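Local coordinates for EGF family domain-containing protein (Toxoplasma gondii, PDB 4Z80), which binds a peptide of the rhoptry neck protein RON2L1 and probably helps form the moving junction during host-cell invasion, at residues 58-63 / 87-92; 79-84 / 294-299. One frame throughout, in Å; residues are numbered along the deposited sequence.

Contact 1 of 2, residues 58-63 / 87-92; sequences VGYSEM and APYMAA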
ATOM      1  N   VAL A  58      -6.821   6.537  -7.518  1.00  9.28           N
ATOM      2  CA  VAL A  58      -6.255   7.257  -6.389  1.00 10.58           C
ATOM      3  C   VAL A  58      -7.286   7.233  -5.261  1.00 10.54           C
ATOM      4  O   VAL A  58      -8.408   7.711  -5.450  1.00 10.02           O
ATOM      5  CB  VAL A  58      -5.918   8.713  -6.766  1.00 10.79           C
ATOM      6  CG1 VAL A  58      -5.537   9.518  -5.526  1.00 11.89           C
ATOM      7  CG2 VAL A  58      -4.807   8.730  -7.783  1.00 11.83           C
ATOM      8  N   GLY A  59      -6.917   6.668  -4.109  1.00 11.37           N
ATOM      9  CA  GLY A  59      -7.831   6.537  -2.986  1.00  9.53           C
ATOM     10  C   GLY A  59      -7.322   7.244  -1.754  1.00 10.96           C
ATOM     11  O   GLY A  59      -6.204   6.994  -1.316  1.00 10.25           O
ATOM     12  N   TYR A  60      -8.151   8.132  -1.206  1.00 10.31           N
ATOM     13  CA  TYR A  60      -7.813   8.919  -0.026  1.00 12.66           C
ATOM     14  C   TYR A  60      -8.981   8.990   0.939  1.00 11.43           C
ATOM     15  O   TYR A  60     -10.145   9.049   0.526  1.00 13.31           O
ATOM     16  CB  TYR A  60      -7.446  10.369  -0.387  1.00 11.10           C
ATOM     17  CG  TYR A  60      -6.223  10.572  -1.239  1.00 10.51           C
ATOM     18  CD1 TYR A  60      -5.016   9.970  -0.928  1.00  9.59           C
ATOM     19  CD2 TYR A  60      -6.276  11.383  -2.355  1.00 11.74           C
ATOM     20  CE1 TYR A  60      -3.895  10.159  -1.718  1.00 11.72           C
ATOM     21  CE2 TYR A  60      -5.160  11.587  -3.152  1.00 12.58           C
ATOM     22  CZ  TYR A  60      -3.974  10.972  -2.837  1.00 10.70           C
ATOM     23  OH  TYR A  60      -2.865  11.165  -3.628  1.00 11.90           O
ATOM     24  N   SER A  61      -8.659   9.053   2.225  1.00 11.35           N
ATOM     25  CA  SER A  61      -9.609   9.530   3.217  1.00 12.32           C
ATOM     26  C   SER A  61      -8.854  10.332   4.265  1.00 10.85           C
ATOM     27  O   SER A  61      -7.626  10.292   4.329  1.00 11.89           O
ATOM     28  CB  SER A  61     -10.364   8.377   3.864  1.00 15.33           C
ATOM     29  OG  SER A  61      -9.495   7.597   4.660  1.00 15.52           O
ATOM     30  N   GLU A  62      -9.584  11.079   5.079  1.00 13.87           N
ATOM     31  CA  GLU A  62      -8.947  11.891   6.097  1.00 14.38           C
ATOM     32  C   GLU A  62      -8.149  11.047   7.074  1.00 13.69           C
ATOM     33  O   GLU A  62      -8.628  10.029   7.571  1.00 14.35           O
ATOM     34  CB  GLU A  62      -9.990  12.703   6.857  1.00 16.51           C
ATOM     35  CG  GLU A  62     -10.553  13.884   6.063  1.00 16.59           C
ATOM     36  CD  GLU A  62     -11.531  13.487   4.969  1.00 19.18           C
ATOM     37  OE1 GLU A  62     -12.003  12.328   4.953  1.00 20.20           O
ATOM     38  OE2 GLU A  62     -11.823  14.353   4.116  1.00 21.60           O
ATOM     39  N   MET A  63      -6.924  11.480   7.339  1.00 12.70           N
ATOM     40  CA  MET A  63      -6.099  10.822   8.327  1.00 13.16           C
ATOM     41  C   MET A  63      -6.901  10.615   9.608  1.00 13.33           C
ATOM     42  O   MET A  63      -7.518  11.543  10.137  1.00 14.10           O
ATOM     43  CB  MET A  63      -4.834  11.634   8.602  1.00 15.39           C
ATOM     44  CG  MET A  63      -3.962  11.073   9.733  1.00 15.23           C
ATOM     45  SD  MET A  63      -3.385   9.380   9.475  1.00 15.56           S
ATOM     46  CE  MET A  63      -2.118   9.633   8.226  1.00 15.43           C
ATOM     47  N   ALA A  87      -4.969  18.302   1.479  1.00 15.82           N
ATOM     48  CA  ALA A  87      -5.664  17.864   2.683  1.00 16.34           C
ATOM     49  C   ALA A  87      -4.841  16.766   3.330  1.00 14.34           C
ATOM     50  O   ALA A  87      -4.113  16.061   2.634  1.00 14.90           O
ATOM     51  CB  ALA A  87      -7.054  17.364   2.360  1.00 19.25           C
ATOM     52  N   PRO A  88      -4.944  16.613   4.660  1.00 14.82           N
ATOM     53  CA  PRO A  88      -4.192  15.545   5.330  1.00 14.42           C
ATOM     54  C   PRO A  88      -4.875  14.197   5.148  1.00 14.30           C
ATOM     55  O   PRO A  88      -5.713  13.782   5.947  1.00 16.46           O
ATOM     56  CB  PRO A  88      -4.172  15.987   6.794  1.00 17.15           C
ATOM     57  CG  PRO A  88      -5.300  16.898   6.951  1.00 23.06           C
ATOM     58  CD  PRO A  88      -5.649  17.481   5.616  1.00 19.85           C
ATOM     59  N   TYR A  89      -4.523  13.549   4.045  1.00 13.53           N
ATOM     60  CA  TYR A  89      -5.125  12.291   3.629  1.00 10.64           C
ATOM     61  C   TYR A  89      -4.215  11.084   3.857  1.00 11.25           C
ATOM     62  O   TYR A  89      -3.013  11.129   3.568  1.00 14.14           O
ATOM     63  CB  TYR A  89      -5.464  12.338   2.136  1.00 12.43           C
ATOM     64  CG  TYR A  89      -6.677  13.139   1.713  1.00 14.46           C
ATOM     65  CD1 TYR A  89      -7.813  13.218   2.501  1.00 15.03           C
ATOM     66  CD2 TYR A  89      -6.689  13.776   0.482  1.00 14.60           C
ATOM     67  CE1 TYR A  89      -8.924  13.937   2.075  1.00 18.67           C
ATOM     68  CE2 TYR A  89      -7.782  14.490   0.053  1.00 14.84           C
ATOM     69  CZ  TYR A  89      -8.894  14.570   0.849  1.00 19.56           C
ATOM     70  OH  TYR A  89      -9.982  15.288   0.399  1.00 25.08           O
ATOM     71  N   MET A  90      -4.809   9.994   4.336  1.00 12.20           N
ATOM     72  CA  MET A  90      -4.171   8.682   4.263  1.00 10.84           C
ATOM     73  C   MET A  90      -4.648   7.945   3.012  1.00 12.07           C
ATOM     74  O   MET A  90      -5.754   8.186   2.522  1.00 11.55           O
ATOM     75  CB  MET A  90      -4.462   7.855   5.525  1.00 11.98           C
ATOM     76  CG  MET A  90      -5.919   7.561   5.786  1.00 11.67           C
ATOM     77  SD  MET A  90      -6.108   6.793   7.417  1.00 14.68           S
ATOM     78  CE  MET A  90      -7.860   6.448   7.381  1.00 15.58           C
ATOM     79  N   ALA A  91      -3.805   7.057   2.493  1.00 11.64           N
ATOM     80  CA  ALA A  91      -4.185   6.187   1.391  1.00 11.19           C
ATOM     81  C   ALA A  91      -5.303   5.258   1.856  1.00 11.77           C
ATOM     82  O   ALA A  91      -5.206   4.650   2.927  1.00 13.55           O
ATOM     83  CB  ALA A  91      -2.987   5.386   0.896  1.00 12.38           C
ATOM     84  N   ALA A  92      -6.360   5.149   1.058  1.00 10.87           N
ATOM     85  CA  ALA A  92      -7.577   4.449   1.462  1.00 11.66           C
ATOM     86  C   ALA A  92      -8.089   3.560   0.346  1.00 10.71           C
ATOM     87  O   ALA A  92      -7.763   3.767  -0.826  1.00 11.32           O
ATOM     88  CB  ALA A  92      -8.648   5.446   1.861  1.00 15.11           C
TER
HETATM   89  O   HOH W   1     -12.396  14.203   1.419  1.00 31.11           O

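Contact 2 of 2, residues 79-84 / 294-299; sequences IDTKTT and YHTQDF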
ATOM      1  N   ILE A  79       1.696  15.715   6.905  1.00 16.77           N
ATOM      2  CA  ILE A  79       1.338  14.533   6.134  1.00 17.27           C
ATOM      3  C   ILE A  79       1.606  14.879   4.673  1.00 16.07           C
ATOM      4  O   ILE A  79       1.252  15.966   4.229  1.00 16.34           O
ATOM      5  CB  ILE A  79      -0.126  14.133   6.349  1.00 15.78           C
ATOM      6  CG1 ILE A  79      -0.429  14.053   7.854  1.00 22.41           C
ATOM      7  CG2 ILE A  79      -0.405  12.797   5.661  1.00 19.58           C
ATOM      8  CD1 ILE A  79      -1.821  13.680   8.176  1.00 29.69           C
ATOM      9  N   ASP A  80       2.247  13.975   3.935  1.00 15.17           N
ATOM     10  CA  ASP A  80       2.746  14.305   2.601  1.00 15.56           C
ATOM     11  C   ASP A  80       1.644  14.790   1.659  1.00 14.00           C
ATOM     12  O   ASP A  80       1.885  15.626   0.790  1.00 14.68           O
ATOM     13  CB  ASP A  80       3.480  13.102   1.988  1.00 15.56           C
ATOM     14  CG  ASP A  80       2.584  11.889   1.789  1.00 14.35           C
ATOM     15  OD1 ASP A  80       2.267  11.179   2.779  1.00 14.31           O
ATOM     16  OD2 ASP A  80       2.230  11.625   0.626  1.00 13.57           O
ATOM     17  N   THR A  81       0.430  14.292   1.849  1.00 11.77           N
ATOM     18  CA  THR A  81      -0.707  14.682   1.013  1.00 11.67           C
ATOM     19  C   THR A  81      -1.184  16.128   1.233  1.00 12.81           C
ATOM     20  O   THR A  81      -1.867  16.695   0.377  1.00 13.48           O
ATOM     21  CB  THR A  81      -1.883  13.719   1.243  1.00 11.02           C
ATOM     22  OG1 THR A  81      -2.006  13.476   2.651  1.00 12.44           O
ATOM     23  CG2 THR A  81      -1.619  12.396   0.516  1.00 11.05           C
ATOM     24  N   LYS A  82      -0.837  16.739   2.360  1.00 12.47           N
ATOM     25  CA  LYS A  82      -1.219  18.139   2.564  1.00 14.50           C
ATOM     26  C   LYS A  82      -0.629  19.004   1.456  1.00 18.05           C
ATOM     27  O   LYS A  82      -1.300  19.883   0.912  1.00 19.64           O
ATOM     28  CB  LYS A  82      -0.765  18.644   3.929  1.00 16.61           C
ATOM     29  CG  LYS A  82      -1.607  18.104   5.045  1.00 24.96           C
ATOM     30  CD  LYS A  82      -1.450  18.949   6.296  1.00 43.91           C
ATOM     31  CE  LYS A  82      -0.820  18.165   7.410  1.00 28.57           C
ATOM     32  NZ  LYS A  82      -1.195  18.753   8.736  1.00 44.47           N
ATOM     33  N   THR A  83       0.613  18.719   1.098  1.00 14.70           N
ATOM     34  CA  THR A  83       1.302  19.467   0.053  1.00 16.64           C
ATOM     35  C   THR A  83       0.853  19.064  -1.345  1.00 16.06           C
ATOM     36  O   THR A  83       0.629  19.915  -2.199  1.00 18.63           O
ATOM     37  CB  THR A  83       2.823  19.267   0.159  1.00 23.54           C
ATOM     38  OG1 THR A  83       3.282  19.814   1.399  1.00 29.90           O
ATOM     39  CG2 THR A  83       3.566  19.947  -0.999  1.00 25.35           C
ATOM     40  N   THR A  84       0.725  17.765  -1.585  1.00 12.32           N
ATOM     41  CA  THR A  84       0.481  17.277  -2.929  1.00 14.53           C
ATOM     42  C   THR A  84      -0.991  17.259  -3.318  1.00 13.68           C
ATOM     43  O   THR A  84      -1.306  17.341  -4.502  1.00 13.63           O
ATOM     44  CB  THR A  84       1.021  15.861  -3.089  1.00 12.63           C
ATOM     45  OG1 THR A  84       0.386  15.022  -2.118  1.00 13.07           O
ATOM     46  CG2 THR A  84       2.547  15.828  -2.899  1.00 13.63           C
ATOM     47  N   TYR A 294       4.835   7.338   1.897  1.00 11.50           N
ATOM     48  CA  TYR A 294       3.959   8.404   1.416  1.00 11.64           C
ATOM     49  C   TYR A 294       2.586   7.869   1.023  1.00  9.79           C
ATOM     50  O   TYR A 294       2.476   6.786   0.427  1.00 11.40           O
ATOM     51  CB  TYR A 294       4.582   9.095   0.206  1.00 11.11           C
ATOM     52  CG  TYR A 294       5.859   9.874   0.441  1.00 10.30           C
ATOM     53  CD1 TYR A 294       6.041  10.641   1.584  1.00 11.74           C
ATOM     54  CD2 TYR A 294       6.873   9.861  -0.507  1.00 11.75           C
ATOM     55  CE1 TYR A 294       7.208  11.378   1.775  1.00 14.18           C
ATOM     56  CE2 TYR A 294       8.036  10.598  -0.333  1.00 12.37           C
ATOM     57  CZ  TYR A 294       8.198  11.352   0.812  1.00 12.77           C
ATOM     58  OH  TYR A 294       9.365  12.088   0.998  1.00 13.60           O
ATOM     59  N   HIS A 295       1.552   8.642   1.349  1.00 10.24           N
ATOM     60  CA  HIS A 295       0.172   8.334   0.982  1.00 10.92           C
ATOM     61  C   HIS A 295      -0.179   8.805  -0.425  1.00 10.76           C
ATOM     62  O   HIS A 295      -1.108   8.286  -1.042  1.00 10.64           O
ATOM     63  CB  HIS A 295      -0.800   8.966   1.966  1.00  9.88           C
ATOM     64  CG  HIS A 295      -0.664   8.450   3.361  1.00 10.41           C
ATOM     65  ND1 HIS A 295      -1.195   7.245   3.764  1.00 11.98           N
ATOM     66  CD2 HIS A 295      -0.053   8.978   4.445  1.00 13.62           C
ATOM     67  CE1 HIS A 295      -0.918   7.055   5.044  1.00 12.59           C
ATOM     68  NE2 HIS A 295      -0.229   8.093   5.480  1.00 12.23           N
ATOM     69  N   THR A 296       0.566   9.788  -0.917  1.00  9.71           N
ATOM     70  CA  THR A 296       0.329  10.351  -2.245  1.00  8.94           C
ATOM     71  C   THR A 296       0.361   9.251  -3.297  1.00 11.51           C
ATOM     72  O   THR A 296       1.261   8.413  -3.301  1.00 11.39           O
ATOM     73  CB  THR A 296       1.397  11.427  -2.582  1.00 10.66           C
ATOM     74  OG1 THR A 296       1.307  12.516  -1.656  1.00 11.37           O
ATOM     75  CG2 THR A 296       1.193  11.973  -3.979  1.00 11.69           C
ATOM     76  N   GLN A 297      -0.617   9.261  -4.199  1.00 10.85           N
ATOM     77  CA  GLN A 297      -0.629   8.319  -5.316  1.00 10.23           C
ATOM     78  C   GLN A 297      -0.477   8.991  -6.685  1.00 11.06           C
ATOM     79  O   GLN A 297      -0.088   8.346  -7.648  1.00 12.31           O
ATOM     80  CB  GLN A 297      -1.917   7.501  -5.264  1.00 10.23           C
ATOM     81  CG  GLN A 297      -1.926   6.490  -4.119  1.00 11.04           C
ATOM     82  CD  GLN A 297      -3.313   6.280  -3.558  1.00  9.36           C
ATOM     83  OE1 GLN A 297      -4.161   5.659  -4.196  1.00 11.86           O
ATOM     84  NE2 GLN A 297      -3.567   6.837  -2.382  1.00 10.95           N
ATOM     85  N   ASP A 298      -0.763  10.290  -6.757  1.00 11.79           N
ATOM     86  CA  ASP A 298      -0.655  11.049  -8.008  1.00 10.29           C
ATOM     87  C   ASP A 298      -0.236  12.473  -7.680  1.00 10.87           C
ATOM     88  O   ASP A 298      -0.831  13.104  -6.811  1.00 12.87           O
ATOM     89  CB  ASP A 298      -1.994  11.040  -8.762  1.00 10.73           C
ATOM     90  CG  ASP A 298      -1.875  11.525 -10.201  1.00 15.65           C
ATOM     91  OD1 ASP A 298      -1.741  12.745 -10.419  1.00 16.31           O
ATOM     92  OD2 ASP A 298      -1.959  10.682 -11.121  1.00 15.38           O
ATOM     93  N   PHE A 299       0.773  12.979  -8.376  1.00  9.76           N
ATOM     94  CA  PHE A 299       1.199  14.369  -8.224  1.00  9.97           C
ATOM     95  C   PHE A 299       1.744  14.806  -9.568  1.00 10.91           C
ATOM     96  O   PHE A 299       2.645  14.175 -10.112  1.00 10.55           O
ATOM     97  CB  PHE A 299       2.249  14.522  -7.120  1.00 10.53           C
ATOM     98  CG  PHE A 299       2.596  15.960  -6.794  1.00 11.06           C
ATOM     99  CD1 PHE A 299       1.597  16.874  -6.507  1.00 10.07           C
ATOM    100  CD2 PHE A 299       3.913  16.385  -6.749  1.00 10.23           C
ATOM    101  CE1 PHE A 299       1.904  18.187  -6.197  1.00 12.46           C
ATOM    102  CE2 PHE A 299       4.226  17.699  -6.438  1.00 10.54           C
ATOM    103  CZ  PHE A 299       3.217  18.601  -6.165  1.00 11.23           C
TER
HETATM  104  O   HOH W   2      -2.173  15.591  -6.494  1.00 27.30           O

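Contact 1 of 2, residues 58-63 / 87-92
Ser61 and Met90 pair through both of their backbones: Met90 N donates to Ser61 O at 2.8 Å, and Ser61 N donates to Met90 O at 3.0 Å. Two more backbone bonds flank this hydrogen-bonded pair. Met63 N gives its hydrogen to Pro88 O in an almost straight bond (175° at the hydrogen), while Ala92 N approaches Gly59 O from well above the carbonyl plane. Gly59 O has a second donor in Gln297 NE2. Glycine suits that position, where a side chain would run into Ala92 O.

Together these bonds make a two-stranded antiparallel sheet from strands 60-62 and 89-91, whose directions run at 137°, so the pair is strongly twisted. Pro88 centres an inverse gamma turn just ahead of the second strand.

One face of the sheet carries Ser61 and Met90. Ser61 OG touches Met90 CE and Ala92 CB, and the short serine side chain also bonds to Asp27. Met90 is extended beyond CG, long enough to carry its methyl to the serine, while the doubly bent Met63 brings its own CE against Met90 CB. Elsewhere, Tyr60 CB sits over one face of the Tyr89 ring, 3.9 Å from its centroid, and Ala87 CB lies against the opposite face, toward its rim. The two tyrosine rings are nearly parallel (10°) but slid apart, with little overlap; the hydroxyl of Tyr60 is bonded to the backbone N of Gln297. At the exposed margin, where a charged side chain can meet solvent, Glu62 runs alongside Tyr89, and a water bridges Glu62 OE2 and Tyr89 OH, 2.8 Å from each.

Contact 2 of 2, residues 79-84 / 294-299
Asp80 turns its carboxylate onto the backbone of 294-299, its CG set between its own N and carbonyl carbon (chi1 62°). OD1 accepts from His295 N on the syn side in a nearly straight bond of 3.0 Å. OD2 is gripped twice by Thr296: its N comes in on the syn lone pair at 2.9 Å, and its OG1 donates from the anti side at 2.6 Å. The carboxylate is inclined 43° to the Tyr294 ring, whose CD1 rests against Asp80 CB. Thr84 and Thr296 reach toward each other, their OG1 atoms 2.7 Å apart. With Thr84 OG1 turned this way (chi1 58°), the methyl branch lies over the centre of the Phe299 ring, CG2 being 3.9 Å from the centroid. Thr81 CG2 packs against His295 CB and near Thr296 OG1, while the Thr81 hydroxyl is bonded to Tyr89 O. A water joins Thr84 O to Asp298 O, tying the last residue of helix 80-84 to the loop.

Aspartate fits here because a short acid can meet two successive loop amides together with a hydroxyl. Three donors around a buried carboxylate would probably stabilise its ionised form and fix the loop's course against the helix.

In the fold
Both contacts are largely buried and lie on the same side of the chain's centre, their centres about 9 Å apart. They interlock along the sequence: helix 80-84, half of contact 2, belongs to the connection between the two strands of contact 1. Contact 1 therefore closes a local excursion of the chain, whereas contact 2 fastens it to a loop more than 200 residues further on, in the AMA1-family region. Contact 1 rests on main-chain bonding, with one solvent-facing margin; contact 2 has no cross-strand pairing and relies chiefly on one carboxylate that accepts from loop amides and a hydroxyl. Polar bonds from both the helix and the loop reach the strand pair, making the two contacts one connected unit.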